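Local atomic coordinates of deacetylase EF_0837 (Enterococcus faecalis, PDB entry 2ICS), a protein that binds two zinc ions in a TIM-barrel amidohydrolase fold and, in vitro, deacetylates acetyl-(R)-mandelate with very low efficiency. Residues G17-K25 with A30-G38. Numbering follows the deposited sequence.
Sequences GMPVEIAIK and AAVAATISG
Glu21 sets CG anti to its carbonyl carbon (chi1 -53°) and runs on extended, which carries its carboxylate past Ala34 to the backbone of Ile36; Ile36, with CG1 likewise anti to the carbonyl carbon, turns CD1 back over Glu21 and Ala23. The two residues thus clasp each other. Ile36 N donates to Glu21 OE1 in a nearly straight bond that meets the oxygen on its anti side, 32° out of the carboxylate plane; the modelled 2.5 Å between these two atoms is unusually short, and its exact value is doubtful. Ile36 CG1 lies 3.9 Å from Glu21 CB, while CD1 packs against Ala23 CB at 4.0 Å.

Behind this clasp stands an antiparallel hairpin, its strands 4.6 Å apart at closest approach. Glu21 and Ala33 form a hydrogen-bonded pair, with bonds running both ways between their backbones. Ala23 N donates to Ala31 O, but Ala23 O is shared by two amides, Ala30 N at 2.7 Å and Ala31 N at 3.2 Å, which reach it from the same face of its plane. Two residues opposite one define a classic beta bulge. Beside it, the extended Lys25 chain lays CG against Ala30 CB, 3.6 Å away. On the face that carries Ile22, Val20 CG2 meets Val32 CG1 at 3.6 Å, the two branched side chains crossing at a slant.

The hairpin forms one side of a four-stranded sheet far from the zinc site: 28-33 is an outermost strand, and 5-13 flanks 19-25 on its other side. From strand 5-13, Lys10 NZ makes a salt bridge with Glu21 OE1 and a hydrogen bond to Ile36 O. One carboxylate oxygen of a buried glutamate therefore answers both a backbone amide and a lysine, a pairing that would be expected to favour its ionised form and that ties the chain beyond strand 28-33 back across the sheet.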
ATOM      1  N   GLY A  17       5.604  -3.284  22.757  1.00 31.28           N
ATOM      2  CA  GLY A  17       6.476  -3.551  23.890  1.00 34.20           C
ATOM      3  C   GLY A  17       6.411  -4.990  24.380  1.00 36.54           C
ATOM      4  O   GLY A  17       6.798  -5.300  25.508  1.00 35.22           O
HETATM    5  N   MSE A  18       5.930  -5.878  23.521  1.00 38.55           N
HETATM    6  CA  MSE A  18       5.793  -7.284  23.868  1.00 42.33           C
HETATM    7  C   MSE A  18       6.984  -8.126  23.399  1.00 40.33           C
HETATM    8  O   MSE A  18       7.386  -8.056  22.239  1.00 39.67           O
HETATM    9  CB  MSE A  18       4.501  -7.817  23.256  1.00 49.84           C
HETATM   10  CG  MSE A  18       4.166  -9.245  23.610  1.00 60.96           C
HETATM   11 SE   MSE A  18       2.517  -9.787  22.751  1.00 79.41          SE
HETATM   12  CE  MSE A  18       2.598 -11.685  23.129  1.00 72.42           C
ATOM     13  N   PRO A  19       7.570  -8.925  24.308  1.00 38.25           N
ATOM     14  CA  PRO A  19       8.712  -9.772  23.954  1.00 37.67           C
ATOM     15  C   PRO A  19       8.222 -10.805  22.952  1.00 36.75           C
ATOM     16  O   PRO A  19       7.150 -11.384  23.138  1.00 36.33           O
ATOM     17  CB  PRO A  19       9.097 -10.422  25.286  1.00 38.77           C
ATOM     18  CG  PRO A  19       8.546  -9.481  26.323  1.00 38.98           C
ATOM     19  CD  PRO A  19       7.227  -9.081  25.731  1.00 37.76           C
ATOM     20  N   VAL A  20       8.988 -11.046  21.894  1.00 35.17           N
ATOM     21  CA  VAL A  20       8.553 -12.021  20.907  1.00 34.25           C
ATOM     22  C   VAL A  20       9.692 -12.793  20.247  1.00 34.78           C
ATOM     23  O   VAL A  20      10.789 -12.272  20.055  1.00 35.35           O
ATOM     24  CB  VAL A  20       7.702 -11.339  19.805  1.00 34.75           C
ATOM     25  CG1 VAL A  20       8.581 -10.475  18.922  1.00 34.86           C
ATOM     26  CG2 VAL A  20       6.984 -12.377  18.985  1.00 33.96           C
ATOM     27  N   GLU A  21       9.413 -14.054  19.925  1.00 34.05           N
ATOM     28  CA  GLU A  21      10.360 -14.931  19.251  1.00 32.73           C
ATOM     29  C   GLU A  21       9.519 -15.663  18.217  1.00 31.81           C
ATOM     30  O   GLU A  21       8.392 -16.064  18.505  1.00 30.61           O
ATOM     31  CB  GLU A  21      10.989 -15.933  20.228  1.00 34.82           C
ATOM     32  CG  GLU A  21      11.608 -15.288  21.466  1.00 38.00           C
ATOM     33  CD  GLU A  21      12.700 -16.141  22.103  1.00 39.79           C
ATOM     34  OE1 GLU A  21      12.567 -17.386  22.109  1.00 40.05           O
ATOM     35  OE2 GLU A  21      13.686 -15.559  22.610  1.00 37.53           O
ATOM     36  N   ILE A  22      10.054 -15.825  17.013  1.00 30.91           N
ATOM     37  CA  ILE A  22       9.316 -16.490  15.947  1.00 31.06           C
ATOM     38  C   ILE A  22      10.049 -17.718  15.413  1.00 31.01           C
ATOM     39  O   ILE A  22      11.250 -17.676  15.164  1.00 29.63           O
ATOM     40  CB  ILE A  22       9.039 -15.515  14.762  1.00 31.50           C
ATOM     41  CG1 ILE A  22       8.219 -14.312  15.239  1.00 32.80           C
ATOM     42  CG2 ILE A  22       8.278 -16.228  13.659  1.00 31.36           C
ATOM     43  CD1 ILE A  22       9.010 -13.277  16.002  1.00 32.46           C
ATOM     44  N   ALA A  23       9.310 -18.808  15.239  1.00 33.28           N
ATOM     45  CA  ALA A  23       9.866 -20.054  14.722  1.00 35.47           C
ATOM     46  C   ALA A  23       9.333 -20.256  13.309  1.00 35.55           C
ATOM     47  O   ALA A  23       8.129 -20.184  13.082  1.00 36.27           O
ATOM     48  CB  ALA A  23       9.460 -21.221  15.619  1.00 35.60           C
ATOM     49  N   ILE A  24      10.230 -20.517  12.365  1.00 37.00           N
ATOM     50  CA  ILE A  24       9.844 -20.693  10.969  1.00 38.92           C
ATOM     51  C   ILE A  24      10.255 -22.033  10.359  1.00 41.27           C
ATOM     52  O   ILE A  24      11.360 -22.527  10.596  1.00 40.46           O
ATOM     53  CB  ILE A  24      10.459 -19.569  10.103  1.00 36.99           C
ATOM     54  CG1 ILE A  24       9.916 -18.212  10.557  1.00 39.08           C
ATOM     55  CG2 ILE A  24      10.172 -19.819   8.631  1.00 34.04           C
ATOM     56  CD1 ILE A  24      10.623 -17.024   9.927  1.00 38.68           C
ATOM     57  N   LYS A  25       9.360 -22.608   9.562  1.00 43.51           N
ATOM     58  CA  LYS A  25       9.639 -23.866   8.879  1.00 46.92           C
ATOM     59  C   LYS A  25       8.776 -23.972   7.625  1.00 47.09           C
ATOM     60  O   LYS A  25       7.561 -23.778   7.677  1.00 46.63           O
ATOM     61  CB  LYS A  25       9.380 -25.066   9.796  1.00 49.33           C
ATOM     62  CG  LYS A  25       7.916 -25.363  10.054  1.00 53.47           C
ATOM     63  CD  LYS A  25       7.757 -26.667  10.821  1.00 58.21           C
ATOM     64  CE  LYS A  25       6.291 -27.042  10.988  1.00 60.01           C
ATOM     65  NZ  LYS A  25       6.131 -28.359  11.670  1.00 61.08           N
ATOM     66  N   ALA A  30       5.815 -21.163  12.122  1.00 39.39           N
ATOM     67  CA  ALA A  30       5.483 -22.375  12.869  1.00 40.20           C
ATOM     68  C   ALA A  30       5.173 -22.152  14.348  1.00 39.79           C
ATOM     69  O   ALA A  30       4.533 -22.992  14.976  1.00 41.45           O
ATOM     70  CB  ALA A  30       6.609 -23.392  12.721  1.00 38.18           C
ATOM     71  N   ALA A  31       5.624 -21.034  14.907  1.00 39.79           N
ATOM     72  CA  ALA A  31       5.367 -20.742  16.315  1.00 39.02           C
ATOM     73  C   ALA A  31       5.751 -19.317  16.674  1.00 38.72           C
ATOM     74  O   ALA A  31       6.690 -18.759  16.115  1.00 40.61           O
ATOM     75  CB  ALA A  31       6.132 -21.721  17.204  1.00 39.39           C
ATOM     76  N   VAL A  32       5.012 -18.737  17.614  1.00 38.79           N
ATOM     77  CA  VAL A  32       5.262 -17.378  18.074  1.00 38.68           C
ATOM     78  C   VAL A  32       4.999 -17.302  19.573  1.00 38.67           C
ATOM     79  O   VAL A  32       3.914 -17.650  20.033  1.00 39.71           O
ATOM     80  CB  VAL A  32       4.334 -16.354  17.373  1.00 39.57           C
ATOM     81  CG1 VAL A  32       4.653 -14.950  17.865  1.00 37.72           C
ATOM     82  CG2 VAL A  32       4.494 -16.446  15.858  1.00 39.33           C
ATOM     83  N   ALA A  33       5.989 -16.845  20.330  1.00 37.62           N
ATOM     84  CA  ALA A  33       5.845 -16.729  21.775  1.00 38.78           C
ATOM     85  C   ALA A  33       6.924 -15.814  22.326  1.00 39.33           C
ATOM     86  O   ALA A  33       7.879 -15.487  21.626  1.00 39.71           O
ATOM     87  CB  ALA A  33       5.947 -18.111  22.428  1.00 38.95           C
ATOM     88  N   ALA A  34       6.770 -15.403  23.581  1.00 40.39           N
ATOM     89  CA  ALA A  34       7.751 -14.532  24.215  1.00 42.44           C
ATOM     90  C   ALA A  34       9.095 -15.260  24.249  1.00 44.11           C
ATOM     91  O   ALA A  34      10.159 -14.641  24.164  1.00 44.72           O
ATOM     92  CB  ALA A  34       7.303 -14.174  25.625  1.00 41.27           C
ATOM     93  N   THR A  35       9.035 -16.581  24.369  1.00 44.75           N
ATOM     94  CA  THR A  35      10.238 -17.401  24.392  1.00 46.89           C
ATOM     95  C   THR A  35       9.979 -18.739  23.711  1.00 47.38           C
ATOM     96  O   THR A  35       8.993 -19.418  24.001  1.00 46.53           O
ATOM     97  CB  THR A  35      10.724 -17.653  25.838  1.00 47.97           C
ATOM     98  OG1 THR A  35      11.184 -16.419  26.407  1.00 49.22           O
ATOM     99  CG2 THR A  35      11.867 -18.662  25.856  1.00 49.37           C
ATOM    100  N   ILE A  36      10.865 -19.103  22.790  1.00 48.10           N
ATOM    101  CA  ILE A  36      10.745 -20.364  22.071  1.00 49.37           C
ATOM    102  C   ILE A  36      12.032 -21.163  22.210  1.00 51.46           C
ATOM    103  O   ILE A  36      13.075 -20.781  21.677  1.00 51.86           O
ATOM    104  CB  ILE A  36      10.479 -20.147  20.567  1.00 47.91           C
ATOM    105  CG1 ILE A  36       9.176 -19.366  20.371  1.00 46.43           C
ATOM    106  CG2 ILE A  36      10.411 -21.498  19.857  1.00 46.74           C
ATOM    107  CD1 ILE A  36       8.827 -19.111  18.925  1.00 44.44           C
ATOM    108  N   SER A  37      11.959 -22.271  22.934  1.00 53.35           N
ATOM    109  CA  SER A  37      13.125 -23.118  23.120  1.00 55.97           C
ATOM    110  C   SER A  37      13.029 -24.283  22.148  1.00 57.08           C
ATOM    111  O   SER A  37      12.236 -25.209  22.344  1.00 57.87           O
ATOM    112  CB  SER A  37      13.184 -23.637  24.555  1.00 56.32           C
ATOM    113  OG  SER A  37      14.356 -24.399  24.762  1.00 59.43           O
ATOM    114  N   GLY A  38      13.827 -24.224  21.088  1.00 56.94           N
ATOM    115  CA  GLY A  38      13.808 -25.284  20.101  1.00 56.41           C
ATOM    116  C   GLY A  38      15.028 -25.258  19.207  1.00 56.88           C
ATOM    117  O   GLY A  38      15.834 -24.327  19.256  1.00 56.23           O
TER